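M3DLH protein (Halieaceae bacterium, PDB 7JKA) probably hydrolyses lactones as a dienelactone hydrolase of the alpha/beta-hydrolase fold, perhaps with phosphotriesterase activity. Local coordinates at residues Met14-Ile19 / Val29-Trp34. Sequence-based numbering, arbitrary orientation.
Sequences MKHREI and VGELHW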
ATOM      1  N   MET A  14     -18.425  10.599   6.603  1.00 24.02           N
ATOM      2  CA  MET A  14     -17.516   9.985   5.636  1.00 20.95           C
ATOM      3  C   MET A  14     -18.054  10.161   4.226  1.00 19.32           C
ATOM      4  O   MET A  14     -19.227   9.882   3.956  1.00 22.67           O
ATOM      5  CB  MET A  14     -17.339   8.498   5.932  1.00 34.91           C
ATOM      6  CG  MET A  14     -15.952   8.111   6.427  1.00 34.60           C
ATOM      7  SD  MET A  14     -15.479   9.057   7.874  1.00 32.70           S
ATOM      8  CE  MET A  14     -16.540   8.345   9.112  1.00 39.95           C
ATOM      9  N   LYS A  15     -17.193  10.624   3.337  1.00 18.10           N
ATOM     10  CA  LYS A  15     -17.548  10.878   1.952  1.00 18.21           C
ATOM     11  C   LYS A  15     -16.517  10.225   1.053  1.00 16.75           C
ATOM     12  O   LYS A  15     -15.411   9.901   1.488  1.00 15.99           O
ATOM     13  CB  LYS A  15     -17.602  12.387   1.674  1.00 18.81           C
ATOM     14  CG  LYS A  15     -18.782  13.029   2.344  1.00 20.74           C
ATOM     15  CD  LYS A  15     -19.000  14.490   1.951  1.00 22.53           C
ATOM     16  CE  LYS A  15     -19.257  14.657   0.443  1.00 22.64           C
ATOM     17  NZ  LYS A  15     -20.556  14.106   0.002  1.00 24.36           N
ATOM     18  N   HIS A  16     -16.892  10.029  -0.204  1.00 17.06           N
ATOM     19  CA  HIS A  16     -15.930   9.600  -1.199  1.00 15.92           C
ATOM     20  C   HIS A  16     -16.225  10.299  -2.511  1.00 16.55           C
ATOM     21  O   HIS A  16     -17.364  10.693  -2.793  1.00 19.81           O
ATOM     22  CB  HIS A  16     -15.917   8.071  -1.385  1.00 19.38           C
ATOM     23  CG  HIS A  16     -17.237   7.503  -1.798  1.00 33.01           C
ATOM     24  ND1 HIS A  16     -17.454   6.960  -3.046  1.00 38.96           N
ATOM     25  CD2 HIS A  16     -18.414   7.406  -1.134  1.00 41.06           C
ATOM     26  CE1 HIS A  16     -18.705   6.544  -3.129  1.00 44.37           C
ATOM     27  NE2 HIS A  16     -19.311   6.806  -1.984  1.00 49.83           N
ATOM     28  N   ARG A  17     -15.177  10.413  -3.331  1.00 17.23           N
ATOM     29  CA  ARG A  17     -15.346  10.962  -4.667  1.00 19.02           C
ATOM     30  C   ARG A  17     -14.356  10.287  -5.600  1.00 17.69           C
ATOM     31  O   ARG A  17     -13.242   9.917  -5.203  1.00 16.17           O
ATOM     32  CB  ARG A  17     -15.185  12.493  -4.701  1.00 17.53           C
ATOM     33  CG  ARG A  17     -13.778  13.033  -4.501  1.00 16.72           C
ATOM     34  CD  ARG A  17     -13.821  14.561  -4.508  1.00 23.54           C
ATOM     35  NE  ARG A  17     -12.512  15.195  -4.307  1.00 18.48           N
ATOM     36  CZ  ARG A  17     -12.115  15.716  -3.152  1.00 23.20           C
ATOM     37  NH1 ARG A  17     -12.925  15.689  -2.087  1.00 20.50           N
ATOM     38  NH2 ARG A  17     -10.923  16.287  -3.062  1.00 16.99           N
ATOM     39  N   GLU A  18     -14.794  10.090  -6.834  0.53 17.09           N
ATOM     40  CA  GLU A  18     -13.919   9.574  -7.869  0.53 16.28           C
ATOM     41  C   GLU A  18     -12.852  10.609  -8.195  0.53 17.32           C
ATOM     42  O   GLU A  18     -13.132  11.809  -8.252  0.53 21.68           O
ATOM     43  CB  GLU A  18     -14.744   9.243  -9.112  0.53 21.57           C
ATOM     44  CG  GLU A  18     -14.007   8.534 -10.199  0.53 27.98           C
ATOM     45  CD  GLU A  18     -14.953   7.996 -11.248  0.53 37.15           C
ATOM     46  OE1 GLU A  18     -15.206   8.710 -12.240  0.53 35.39           O
ATOM     47  OE2 GLU A  18     -15.455   6.867 -11.063  0.53 40.69           O
ATOM     48  N   ILE A  19     -11.622  10.143  -8.393  1.00 14.95           N
ATOM     49  CA  ILE A  19     -10.504  11.004  -8.773  1.00 14.86           C
ATOM     50  C   ILE A  19      -9.899  10.433 -10.047  1.00 17.26           C
ATOM     51  O   ILE A  19      -9.437   9.292 -10.053  1.00 17.56           O
ATOM     52  CB  ILE A  19      -9.421  11.084  -7.689  1.00 19.40           C
ATOM     53  CG1 ILE A  19     -10.017  11.369  -6.301  1.00 26.15           C
ATOM     54  CG2 ILE A  19      -8.428  12.147  -8.059  1.00 30.68           C
ATOM     55  CD1 ILE A  19     -10.116  12.824  -6.006  1.00 21.93           C
ATOM     56  N   VAL A  29      -8.236   5.899 -12.486  1.00 14.26           N
ATOM     57  CA  VAL A  29      -9.474   6.276 -11.811  1.00 14.48           C
ATOM     58  C   VAL A  29      -9.382   5.731 -10.398  1.00 14.37           C
ATOM     59  O   VAL A  29      -9.493   4.516 -10.196  1.00 17.06           O
ATOM     60  CB  VAL A  29     -10.714   5.741 -12.532  1.00 16.27           C
ATOM     61  CG1 VAL A  29     -11.959   6.297 -11.870  1.00 24.26           C
ATOM     62  CG2 VAL A  29     -10.670   6.115 -14.026  1.00 17.64           C
ATOM     63  N   GLY A  30      -9.139   6.624  -9.435  1.00 13.19           N
ATOM     64  CA  GLY A  30      -9.076   6.276  -8.038  1.00 13.94           C
ATOM     65  C   GLY A  30     -10.284   6.805  -7.291  1.00 15.38           C
ATOM     66  O   GLY A  30     -11.262   7.277  -7.881  1.00 16.05           O
ATOM     67  N   GLU A  31     -10.208   6.705  -5.972  1.00 16.85           N
ATOM     68  CA  GLU A  31     -11.316   7.118  -5.125  1.00 17.19           C
ATOM     69  C   GLU A  31     -10.760   7.712  -3.840  1.00 18.92           C
ATOM     70  O   GLU A  31      -9.992   7.051  -3.129  1.00 16.70           O
ATOM     71  CB  GLU A  31     -12.245   5.926  -4.851  1.00 16.95           C
ATOM     72  CG  GLU A  31     -13.547   6.292  -4.175  1.00 23.60           C
ATOM     73  CD  GLU A  31     -14.489   5.113  -4.109  1.00 25.56           C
ATOM     74  OE1 GLU A  31     -14.304   4.263  -3.240  1.00 23.11           O
ATOM     75  OE2 GLU A  31     -15.422   5.026  -4.941  1.00 42.55           O
ATOM     76  N   LEU A  32     -11.130   8.959  -3.552  1.00 13.72           N
ATOM     77  CA  LEU A  32     -10.703   9.642  -2.334  1.00 16.11           C
ATOM     78  C   LEU A  32     -11.791   9.485  -1.289  1.00 15.94           C
ATOM     79  O   LEU A  32     -12.966   9.716  -1.586  1.00 14.46           O
ATOM     80  CB  LEU A  32     -10.427  11.134  -2.567  1.00 15.12           C
ATOM     81  CG  LEU A  32      -9.873  11.864  -1.335  1.00 13.06           C
ATOM     82  CD1 LEU A  32      -8.358  11.597  -1.196  1.00 17.37           C
ATOM     83  CD2 LEU A  32     -10.154  13.357  -1.343  1.00 17.66           C
ATOM     84  N   HIS A  33     -11.397   9.079  -0.079  1.00 12.81           N
ATOM     85  CA  HIS A  33     -12.275   8.991   1.083  1.00 15.61           C
ATOM     86  C   HIS A  33     -11.808   9.979   2.133  1.00 13.56           C
ATOM     87  O   HIS A  33     -10.610  10.082   2.403  1.00 15.33           O
ATOM     88  CB  HIS A  33     -12.281   7.570   1.669  1.00 15.93           C
ATOM     89  CG  HIS A  33     -12.922   6.564   0.766  1.00 14.62           C
ATOM     90  ND1 HIS A  33     -14.098   5.924   1.087  1.00 19.64           N
ATOM     91  CD2 HIS A  33     -12.555   6.102  -0.456  1.00 15.58           C
ATOM     92  CE1 HIS A  33     -14.439   5.125   0.089  1.00 20.56           C
ATOM     93  NE2 HIS A  33     -13.510   5.197  -0.846  1.00 19.23           N
ATOM     94  N   TRP A  34     -12.746  10.719   2.720  1.00 14.38           N
ATOM     95  CA  TRP A  34     -12.364  11.697   3.726  1.00 15.06           C
ATOM     96  C   TRP A  34     -13.559  11.920   4.641  1.00 16.35           C
ATOM     97  O   TRP A  34     -14.690  11.559   4.312  1.00 18.10           O
ATOM     98  CB  TRP A  34     -11.870  13.004   3.082  1.00 15.24           C
ATOM     99  CG  TRP A  34     -12.963  13.886   2.551  1.00 16.10           C
ATOM    100  CD1 TRP A  34     -13.476  14.992   3.172  1.00 18.38           C
ATOM    101  CD2 TRP A  34     -13.691  13.746   1.314  1.00 16.74           C
ATOM    102  NE1 TRP A  34     -14.471  15.551   2.400  1.00 18.52           N
ATOM    103  CE2 TRP A  34     -14.629  14.802   1.262  1.00 18.19           C
ATOM    104  CE3 TRP A  34     -13.650  12.828   0.248  1.00 17.16           C
ATOM    105  CZ2 TRP A  34     -15.510  14.973   0.198  1.00 21.08           C
ATOM    106  CZ3 TRP A  34     -14.549  13.005  -0.806  1.00 15.89           C
ATOM    107  CH2 TRP A  34     -15.451  14.070  -0.829  1.00 18.68           C
TER
HETATM  108  O   HOH W   1     -15.676   7.428   2.849  1.00 20.88           O
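Lys15, Arg17 and Ile19 pair through their backbones with Trp34, Leu32 and Gly30, the three hydrogen-bonded pairs of an antiparallel beta hairpin whose strands run at 154° to each other. Both N-H groups and both carbonyls are used in each pair, and Arg17 O receives Leu32 N at 2.8 Å. Strand 14-22 extends the sheet of this alpha/beta-hydrolase fold beyond strand 27-35, which pairs in turn with strand 71-74.

Trp34 lies on the same face as Lys15 and Arg17, its large indole gripped from both sides. Lys15 CB sits over one face, 3.6 Å from Trp34 CZ2, in a CH-pi contact. Arg17 approaches the opposite face, its CZ 4.6 Å from the centroid of the Trp34 six-membered ring in a cation-pi contact. The guanidinium stands steeply on the indole, 69° between planes, with NH1 nearest, while Leu32 CD2 lies over one face of the guanidinium. Arg17 NH2 makes a salt bridge to Glu120 and a hydrogen bond to Gln118. Cutting the indole of Trp34 back to an alanine is likely to open a gap between Lys15 and Arg17, costing the guanidinium its cation-pi partner though Gln118 and Glu120 would still tether it. Apolar Ile19 and Leu32 suit the side facing helix 101-116, CG1 meeting CB at 3.8 Å.

The other face holds His16, Glu18, Glu31 and His33, where imidazole N-H groups can face a carboxylate. His16 CB sits over the centre of the His33 imidazole in a CH-pi contact, the two rings slid apart and nearly parallel. Glu31 is extended, CG anti to the backbone N (chi1 -170°), and His33 NE2 meets its OE1 at 2.7 Å on the anti side of the carboxylate, out of its plane; OE2 takes only a weak bond from His16 ND1. The far nitrogen of His33 is occupied too: a water 2.8 Å from His33 ND1 donates to Lys15 O.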